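Long-range contacts in alkaline phosphatase (Thermus thermophilus, PDB 7KWD), which probably hydrolyses phosphate monoesters as a homodimeric alkaline phosphatase that carries zinc and magnesium ions in its active site: residues 39-44 with 311-316; 68-73 with 292-297. All blocks are in the same frame, centred on the assembly; numbering follows the deposited sequence.

Contact 1. Residues 39-44 with 311-316; sequences RNLIVF and LLIVVS
Two parallel strands of the central beta-sheet of the alkaline phosphatase fold pair here, Asn40 to Phe44 running beside Leu311 to Val315 with their axes 16° apart. Five backbone hydrogen bonds join them, passing back and forth in the parallel pattern: Asn40 O takes the N-H of Leu311, Leu311 O that of Ile42, Ile42 O that of Ile313, Ile313 O that of Phe44, and Phe44 O that of Val315. All five are short and near-straight, 2.8 to 2.9 Å from N to O. Secondary CA-H...O contacts fill the intervals, such as Leu312 CA to Ile42 O at 3.4 Å.

On the face carrying Leu41, Val43, Leu311 and Ile313, the two leucines run alongside each other, Leu41 CD1 resting 4.0 Å from Leu311 CD2. That same methyl reaches Ile313 CD1, and helix 459-468 covers this side through Met464. On the other face Leu312 holds its CG anti to the backbone N (chi1 166°), which swings CD1 back over the neighbouring strand, 3.6 Å from Ile42 O and 3.9 Å from Ile42 CG2. Phe44 touches the partner strand with its CB, 4.2 Å from Val314 CG2, while its ring turns off to pack against helix 283-306.

The Asn40 amide is held at both ends, OD1 by the backbone N of Phe265 on the strand along the other edge of 40-46 and ND2 by Thr310 OG1. Beyond the pair, Asp47 and Asp317, both zinc ligands, follow close behind, a layout characteristic of this fold, whose metal site gathers at the carboxyl ends of parallel central strands.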
ATOM      1  N   ARG A  39     -30.611   7.103   9.828  1.00 27.12           N
ATOM      2  CA  ARG A  39     -31.037   8.494   9.831  1.00 28.57           C
ATOM      3  C   ARG A  39     -29.871   9.469   9.737  1.00 28.74           C
ATOM      4  O   ARG A  39     -30.042  10.569   9.209  1.00 26.84           O
ATOM      5  CB  ARG A  39     -31.846   8.837  11.099  1.00 32.60           C
ATOM      6  CG  ARG A  39     -32.818  10.041  10.870  1.00 43.81           C
ATOM      7  CD  ARG A  39     -33.591  10.503  12.135  1.00 48.26           C
ATOM      8  NE  ARG A  39     -32.688  10.551  13.266  1.00 49.83           N
ATOM      9  CZ  ARG A  39     -32.522  11.585  14.084  1.00 48.96           C
ATOM     10  NH1 ARG A  39     -33.240  12.693  13.930  1.00 44.95           N
ATOM     11  NH2 ARG A  39     -31.620  11.482  15.070  1.00 45.90           N
ATOM     12  N   ASN A  40     -28.703   9.096  10.257  1.00 27.85           N
ATOM     13  CA  ASN A  40     -27.545   9.979  10.307  1.00 23.21           C
ATOM     14  C   ASN A  40     -26.355   9.291   9.646  1.00 23.68           C
ATOM     15  O   ASN A  40     -26.229   8.069   9.672  1.00 25.28           O
ATOM     16  CB  ASN A  40     -27.175  10.359  11.740  1.00 27.04           C
ATOM     17  CG  ASN A  40     -28.339  10.934  12.511  1.00 26.15           C
ATOM     18  OD1 ASN A  40     -29.051  11.819  12.031  1.00 27.61           O
ATOM     19  ND2 ASN A  40     -28.543  10.434  13.713  1.00 31.96           N
ATOM     20  N   LEU A  41     -25.471  10.105   9.075  1.00 22.76           N
ATOM     21  CA  LEU A  41     -24.320   9.616   8.321  1.00 19.42           C
ATOM     22  C   LEU A  41     -23.137  10.477   8.706  1.00 24.76           C
ATOM     23  O   LEU A  41     -23.199  11.705   8.586  1.00 21.10           O
ATOM     24  CB  LEU A  41     -24.567   9.717   6.816  1.00 22.03           C
ATOM     25  CG  LEU A  41     -23.401   9.352   5.905  1.00 26.03           C
ATOM     26  CD1 LEU A  41     -23.107   7.870   6.006  1.00 24.28           C
ATOM     27  CD2 LEU A  41     -23.750   9.744   4.479  1.00 23.77           C
ATOM     28  N   ILE A  42     -22.063   9.837   9.129  1.00 22.48           N
ATOM     29  CA  ILE A  42     -20.781  10.502   9.359  1.00 22.79           C
ATOM     30  C   ILE A  42     -19.800   9.907   8.374  1.00 24.04           C
ATOM     31  O   ILE A  42     -19.700   8.673   8.275  1.00 23.23           O
ATOM     32  CB  ILE A  42     -20.279  10.314  10.805  1.00 21.10           C
ATOM     33  CG1 ILE A  42     -21.361  10.749  11.793  1.00 27.58           C
ATOM     34  CG2 ILE A  42     -19.009  11.102  11.008  1.00 26.77           C
ATOM     35  CD1 ILE A  42     -21.072  10.443  13.230  1.00 27.17           C
ATOM     36  N   VAL A  43     -19.098  10.762   7.636  1.00 22.95           N
ATOM     37  CA  VAL A  43     -18.065  10.325   6.697  1.00 19.89           C
ATOM     38  C   VAL A  43     -16.729  10.898   7.172  1.00 22.04           C
ATOM     39  O   VAL A  43     -16.553  12.119   7.203  1.00 22.77           O
ATOM     40  CB  VAL A  43     -18.366  10.770   5.256  1.00 22.96           C
ATOM     41  CG1 VAL A  43     -17.323  10.195   4.291  1.00 22.47           C
ATOM     42  CG2 VAL A  43     -19.800  10.372   4.800  1.00 25.65           C
ATOM     43  N   PHE A  44     -15.791  10.024   7.510  1.00 22.61           N
ATOM     44  CA  PHE A  44     -14.486  10.396   8.063  1.00 20.37           C
ATOM     45  C   PHE A  44     -13.471  10.081   6.968  1.00 18.90           C
ATOM     46  O   PHE A  44     -13.162   8.910   6.711  1.00 21.35           O
ATOM     47  CB  PHE A  44     -14.220   9.643   9.365  1.00 23.10           C
ATOM     48  CG  PHE A  44     -13.013  10.129  10.120  1.00 20.46           C
ATOM     49  CD1 PHE A  44     -12.245  11.173   9.695  1.00 22.41           C
ATOM     50  CD2 PHE A  44     -12.616   9.441  11.289  1.00 22.39           C
ATOM     51  CE1 PHE A  44     -11.114  11.577  10.364  1.00 26.79           C
ATOM     52  CE2 PHE A  44     -11.485   9.871  12.004  1.00 26.82           C
ATOM     53  CZ  PHE A  44     -10.736  10.944  11.535  1.00 27.43           C
ATOM     54  N   LEU A 311     -24.710   5.814  10.726  1.00 20.76           N
ATOM     55  CA  LEU A 311     -23.666   5.060  10.046  1.00 18.57           C
ATOM     56  C   LEU A 311     -22.377   5.871   9.990  1.00 26.04           C
ATOM     57  O   LEU A 311     -22.399   7.050   9.632  1.00 24.54           O
ATOM     58  CB  LEU A 311     -24.102   4.680   8.634  1.00 17.47           C
ATOM     59  CG  LEU A 311     -22.965   4.064   7.808  1.00 23.93           C
ATOM     60  CD1 LEU A 311     -22.597   2.699   8.379  1.00 23.05           C
ATOM     61  CD2 LEU A 311     -23.362   3.919   6.359  1.00 25.34           C
ATOM     62  N   LEU A 312     -21.254   5.230  10.309  1.00 24.91           N
ATOM     63  CA  LEU A 312     -19.950   5.847  10.191  1.00 19.76           C
ATOM     64  C   LEU A 312     -19.195   5.167   9.063  1.00 25.09           C
ATOM     65  O   LEU A 312     -18.982   3.948   9.088  1.00 22.88           O
ATOM     66  CB  LEU A 312     -19.156   5.769  11.501  1.00 17.41           C
ATOM     67  CG  LEU A 312     -17.680   6.085  11.352  1.00 21.88           C
ATOM     68  CD1 LEU A 312     -17.469   7.525  10.880  1.00 22.45           C
ATOM     69  CD2 LEU A 312     -16.978   5.794  12.641  1.00 22.32           C
ATOM     70  N   ILE A 313     -18.805   5.958   8.066  1.00 21.44           N
ATOM     71  CA  ILE A 313     -17.934   5.512   6.982  1.00 19.91           C
ATOM     72  C   ILE A 313     -16.565   6.131   7.208  1.00 20.17           C
ATOM     73  O   ILE A 313     -16.463   7.357   7.304  1.00 22.80           O
ATOM     74  CB  ILE A 313     -18.483   5.922   5.599  1.00 17.88           C
ATOM     75  CG1 ILE A 313     -19.846   5.296   5.352  1.00 21.48           C
ATOM     76  CG2 ILE A 313     -17.458   5.550   4.504  1.00 18.39           C
ATOM     77  CD1 ILE A 313     -20.418   5.571   3.954  1.00 23.50           C
ATOM     78  N   VAL A 314     -15.523   5.302   7.251  1.00 20.87           N
ATOM     79  CA  VAL A 314     -14.136   5.757   7.356  1.00 18.24           C
ATOM     80  C   VAL A 314     -13.422   5.344   6.075  1.00 22.21           C
ATOM     81  O   VAL A 314     -13.385   4.157   5.729  1.00 22.67           O
ATOM     82  CB  VAL A 314     -13.436   5.187   8.595  1.00 23.16           C
ATOM     83  CG1 VAL A 314     -12.064   5.806   8.780  1.00 23.88           C
ATOM     84  CG2 VAL A 314     -14.283   5.447   9.807  1.00 20.19           C
ATOM     85  N   VAL A 315     -12.859   6.317   5.367  1.00 21.68           N
ATOM     86  CA  VAL A 315     -12.349   6.060   4.032  1.00 19.49           C
ATOM     87  C   VAL A 315     -11.152   6.956   3.764  1.00 20.89           C
ATOM     88  O   VAL A 315     -11.120   8.129   4.169  1.00 22.04           O
ATOM     89  CB  VAL A 315     -13.443   6.294   2.971  1.00 19.80           C
ATOM     90  CG1 VAL A 315     -13.799   7.762   2.901  1.00 22.23           C
ATOM     91  CG2 VAL A 315     -13.009   5.738   1.604  1.00 20.69           C
ATOM     92  N   SER A 316     -10.174   6.404   3.062  1.00 18.85           N
ATOM     93  CA  SER A 316      -9.116   7.219   2.484  1.00 18.90           C
ATOM     94  C   SER A 316      -9.506   7.597   1.062  1.00 21.66           C
ATOM     95  O   SER A 316     -10.096   6.779   0.337  1.00 19.82           O
ATOM     96  CB  SER A 316      -7.789   6.458   2.472  1.00 20.00           C
ATOM     97  OG  SER A 316      -6.843   7.192   1.701  1.00 26.97           O
TER

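Contact 2. Residues 68-73 with 292-297; sequences VLALER and AADEVL
Asp294, on the long helix 283-306, binds the amino end of the short helix 70-75, its carboxylate taking two successive backbone N-H groups there. Leu69 holds the N-cap position but has no polar side chain to serve there, and the aspartate from far along the chain supplies the acceptors.

The polar part is a two-point grip. Asp294 OD2 accepts from Ala70 N at 2.7 Å and OD1 from Leu71 N at 2.9 Å, each oxygen using its syn lone pair, with both N-H...O angles near 150°. Two bonds to separate oxygens fix the rotation of the buried carboxylate. Its negative charge, facing the positive end of the helix dipole, is probably stabilised there, and OD2 also forms a salt bridge with Arg67. An alanine in place of Asp294 would probably leave the amides of Ala70 and Leu71 without these acceptors and Arg67 without this salt-bridge partner.

Within the same segment Arg73 reaches back to the residue before the N-cap, NE and NH2 both bonding side-on to Val68 O. The segment 68-73 also meets the second subunit, where Glu72 OE2 accepts from Ala27 N of that chain.

Van der Waals contacts flank the two bonds. Leu69, with CG anti to its own N (chi1 -161°), slants across the carboxylate, its CD1 3.5 Å from Asp294 CG. One turn further along helix 283-306, Leu297 reaches the same short helix with a single methyl: CD2 sits 3.6 Å from Leu71 CA and 3.7 Å from Leu71 CB.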
ATOM      1  N   VAL A  68      -3.101  -0.200  21.508  1.00 22.15           N
ATOM      2  CA  VAL A  68      -3.573  -0.594  20.185  1.00 22.83           C
ATOM      3  C   VAL A  68      -4.315   0.583  19.558  1.00 23.76           C
ATOM      4  O   VAL A  68      -5.273   1.088  20.130  1.00 16.72           O
ATOM      5  CB  VAL A  68      -4.477  -1.822  20.261  1.00 26.02           C
ATOM      6  CG1 VAL A  68      -4.960  -2.215  18.884  1.00 28.23           C
ATOM      7  CG2 VAL A  68      -3.716  -2.947  20.938  1.00 22.53           C
ATOM      8  N   LEU A  69      -3.871   1.005  18.378  1.00 22.43           N
ATOM      9  CA  LEU A  69      -4.537   2.038  17.614  1.00 25.65           C
ATOM     10  C   LEU A  69      -6.013   1.725  17.414  1.00 25.99           C
ATOM     11  O   LEU A  69      -6.379   0.602  17.065  1.00 22.57           O
ATOM     12  CB  LEU A  69      -3.811   2.122  16.267  1.00 31.99           C
ATOM     13  CG  LEU A  69      -3.930   3.331  15.370  1.00 30.08           C
ATOM     14  CD1 LEU A  69      -3.185   4.490  15.950  1.00 28.66           C
ATOM     15  CD2 LEU A  69      -3.368   2.959  14.014  1.00 27.65           C
ATOM     16  N   ALA A  70      -6.870   2.726  17.632  1.00 23.80           N
ATOM     17  CA  ALA A  70      -8.292   2.486  17.445  1.00 23.57           C
ATOM     18  C   ALA A  70      -8.587   2.008  16.023  1.00 20.03           C
ATOM     19  O   ALA A  70      -9.430   1.133  15.814  1.00 25.19           O
ATOM     20  CB  ALA A  70      -9.104   3.731  17.770  1.00 24.78           C
ATOM     21  N   LEU A  71      -7.896   2.556  15.036  1.00 21.79           N
ATOM     22  CA  LEU A  71      -8.128   2.126  13.661  1.00 21.10           C
ATOM     23  C   LEU A  71      -7.790   0.641  13.495  1.00 24.79           C
ATOM     24  O   LEU A  71      -8.502  -0.085  12.798  1.00 21.06           O
ATOM     25  CB  LEU A  71      -7.316   2.997  12.694  1.00 17.71           C
ATOM     26  CG  LEU A  71      -7.606   2.733  11.228  1.00 15.90           C
ATOM     27  CD1 LEU A  71      -9.098   2.791  10.923  1.00 17.72           C
ATOM     28  CD2 LEU A  71      -6.799   3.668  10.304  1.00 19.92           C
ATOM     29  N   GLU A  72      -6.736   0.152  14.153  1.00 22.31           N
ATOM     30  CA  GLU A  72      -6.464  -1.282  14.076  1.00 23.36           C
ATOM     31  C   GLU A  72      -7.656  -2.080  14.620  1.00 20.86           C
ATOM     32  O   GLU A  72      -8.088  -3.072  14.020  1.00 21.88           O
ATOM     33  CB  GLU A  72      -5.188  -1.667  14.840  1.00 24.25           C
ATOM     34  CG  GLU A  72      -4.944  -3.186  14.847  1.00 21.61           C
ATOM     35  CD  GLU A  72      -3.751  -3.652  15.690  1.00 28.20           C
ATOM     36  OE1 GLU A  72      -2.885  -2.825  16.015  1.00 26.55           O
ATOM     37  OE2 GLU A  72      -3.699  -4.850  16.041  1.00 27.70           O
ATOM     38  N   ARG A  73      -8.181  -1.679  15.783  1.00 23.14           N
ATOM     39  CA  ARG A  73      -9.316  -2.405  16.364  1.00 22.74           C
ATOM     40  C   ARG A  73     -10.494  -2.448  15.400  1.00 30.33           C
ATOM     41  O   ARG A  73     -11.182  -3.473  15.308  1.00 20.25           O
ATOM     42  CB  ARG A  73      -9.742  -1.761  17.678  1.00 24.66           C
ATOM     43  CG  ARG A  73      -8.588  -1.602  18.663  1.00 36.81           C
ATOM     44  CD  ARG A  73      -9.022  -0.933  20.013  1.00 38.46           C
ATOM     45  NE  ARG A  73      -7.912  -0.278  20.733  1.00 34.99           N
ATOM     46  CZ  ARG A  73      -7.925  -0.031  22.046  1.00 43.20           C
ATOM     47  NH1 ARG A  73      -8.977  -0.376  22.780  1.00 47.72           N
ATOM     48  NH2 ARG A  73      -6.883   0.533  22.637  1.00 43.86           N
ATOM     49  N   ALA A 292      -3.860  11.951  15.579  1.00 23.39           N
ATOM     50  CA  ALA A 292      -4.963  12.867  15.852  1.00 18.75           C
ATOM     51  C   ALA A 292      -6.289  12.335  15.294  1.00 22.97           C
ATOM     52  O   ALA A 292      -7.346  12.491  15.916  1.00 23.25           O
ATOM     53  CB  ALA A 292      -4.672  14.236  15.233  1.00 22.88           C
ATOM     54  N   ALA A 293      -6.255  11.776  14.086  1.00 22.18           N
ATOM     55  CA  ALA A 293      -7.447  11.134  13.540  1.00 25.61           C
ATOM     56  C   ALA A 293      -7.922   9.997  14.442  1.00 26.45           C
ATOM     57  O   ALA A 293      -9.133   9.795  14.615  1.00 21.54           O
ATOM     58  CB  ALA A 293      -7.153  10.588  12.144  1.00 23.25           C
ATOM     59  N   ASP A 294      -6.977   9.256  15.039  1.00 21.50           N
ATOM     60  CA  ASP A 294      -7.362   8.120  15.865  1.00 23.08           C
ATOM     61  C   ASP A 294      -8.146   8.581  17.078  1.00 26.17           C
ATOM     62  O   ASP A 294      -9.127   7.940  17.477  1.00 24.21           O
ATOM     63  CB  ASP A 294      -6.114   7.324  16.267  1.00 21.39           C
ATOM     64  CG  ASP A 294      -6.392   5.843  16.426  1.00 26.33           C
ATOM     65  OD1 ASP A 294      -6.715   5.180  15.412  1.00 27.80           O
ATOM     66  OD2 ASP A 294      -6.287   5.347  17.555  1.00 25.60           O
ATOM     67  N   GLU A 295      -7.764   9.710  17.658  1.00 20.74           N
ATOM     68  CA  GLU A 295      -8.550  10.233  18.776  1.00 24.05           C
ATOM     69  C   GLU A 295      -9.958  10.569  18.329  1.00 25.03           C
ATOM     70  O   GLU A 295     -10.925  10.412  19.088  1.00 22.61           O
ATOM     71  CB  GLU A 295      -7.896  11.480  19.367  1.00 23.94           C
ATOM     72  CG  GLU A 295      -6.617  11.197  20.129  1.00 33.83           C
ATOM     73  CD  GLU A 295      -6.002  12.474  20.721  1.00 47.76           C
ATOM     74  OE1 GLU A 295      -4.790  12.711  20.485  1.00 54.76           O
ATOM     75  OE2 GLU A 295      -6.734  13.243  21.404  1.00 41.17           O
ATOM     76  N   VAL A 296     -10.089  11.076  17.100  1.00 22.39           N
ATOM     77  CA  VAL A 296     -11.411  11.412  16.566  1.00 24.08           C
ATOM     78  C   VAL A 296     -12.236  10.152  16.373  1.00 20.40           C
ATOM     79  O   VAL A 296     -13.433  10.117  16.692  1.00 22.53           O
ATOM     80  CB  VAL A 296     -11.280  12.201  15.249  1.00 19.35           C
ATOM     81  CG1 VAL A 296     -12.654  12.373  14.575  1.00 20.86           C
ATOM     82  CG2 VAL A 296     -10.632  13.580  15.513  1.00 22.02           C
ATOM     83  N   LEU A 297     -11.604   9.099  15.851  1.00 25.53           N
ATOM     84  CA  LEU A 297     -12.272   7.813  15.648  1.00 23.63           C
ATOM     85  C   LEU A 297     -12.941   7.341  16.918  1.00 24.87           C
ATOM     86  O   LEU A 297     -14.077   6.853  16.890  1.00 25.80           O
ATOM     87  CB  LEU A 297     -11.239   6.808  15.202  1.00 21.81           C
ATOM     88  CG  LEU A 297     -11.563   5.671  14.262  1.00 30.52           C
ATOM     89  CD1 LEU A 297     -12.405   6.099  13.095  1.00 33.39           C
ATOM     90  CD2 LEU A 297     -10.184   5.108  13.823  1.00 25.89           C
TER

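Both contacts are buried, their centres about 15 Å apart, and contact 2 is nested within the loop that contact 1 closes. Contact 1 belongs to the sheet core, held by backbone bonds and aliphatic packing; contact 2 lies in the helical layer over one sheet face, where a buried carboxylate grips a helix end near the dimer partner. Helix 283-306 joins them, leading on in the chain to strand 310-325. The Phe44 ring bridges the two, its CE2 3.5 Å from Ala293 O, and Leu297 CD1 packs 3.8 Å from Val314 CG2. Leu297 thus meets the sheet with one methyl and helix 70-75 with the other.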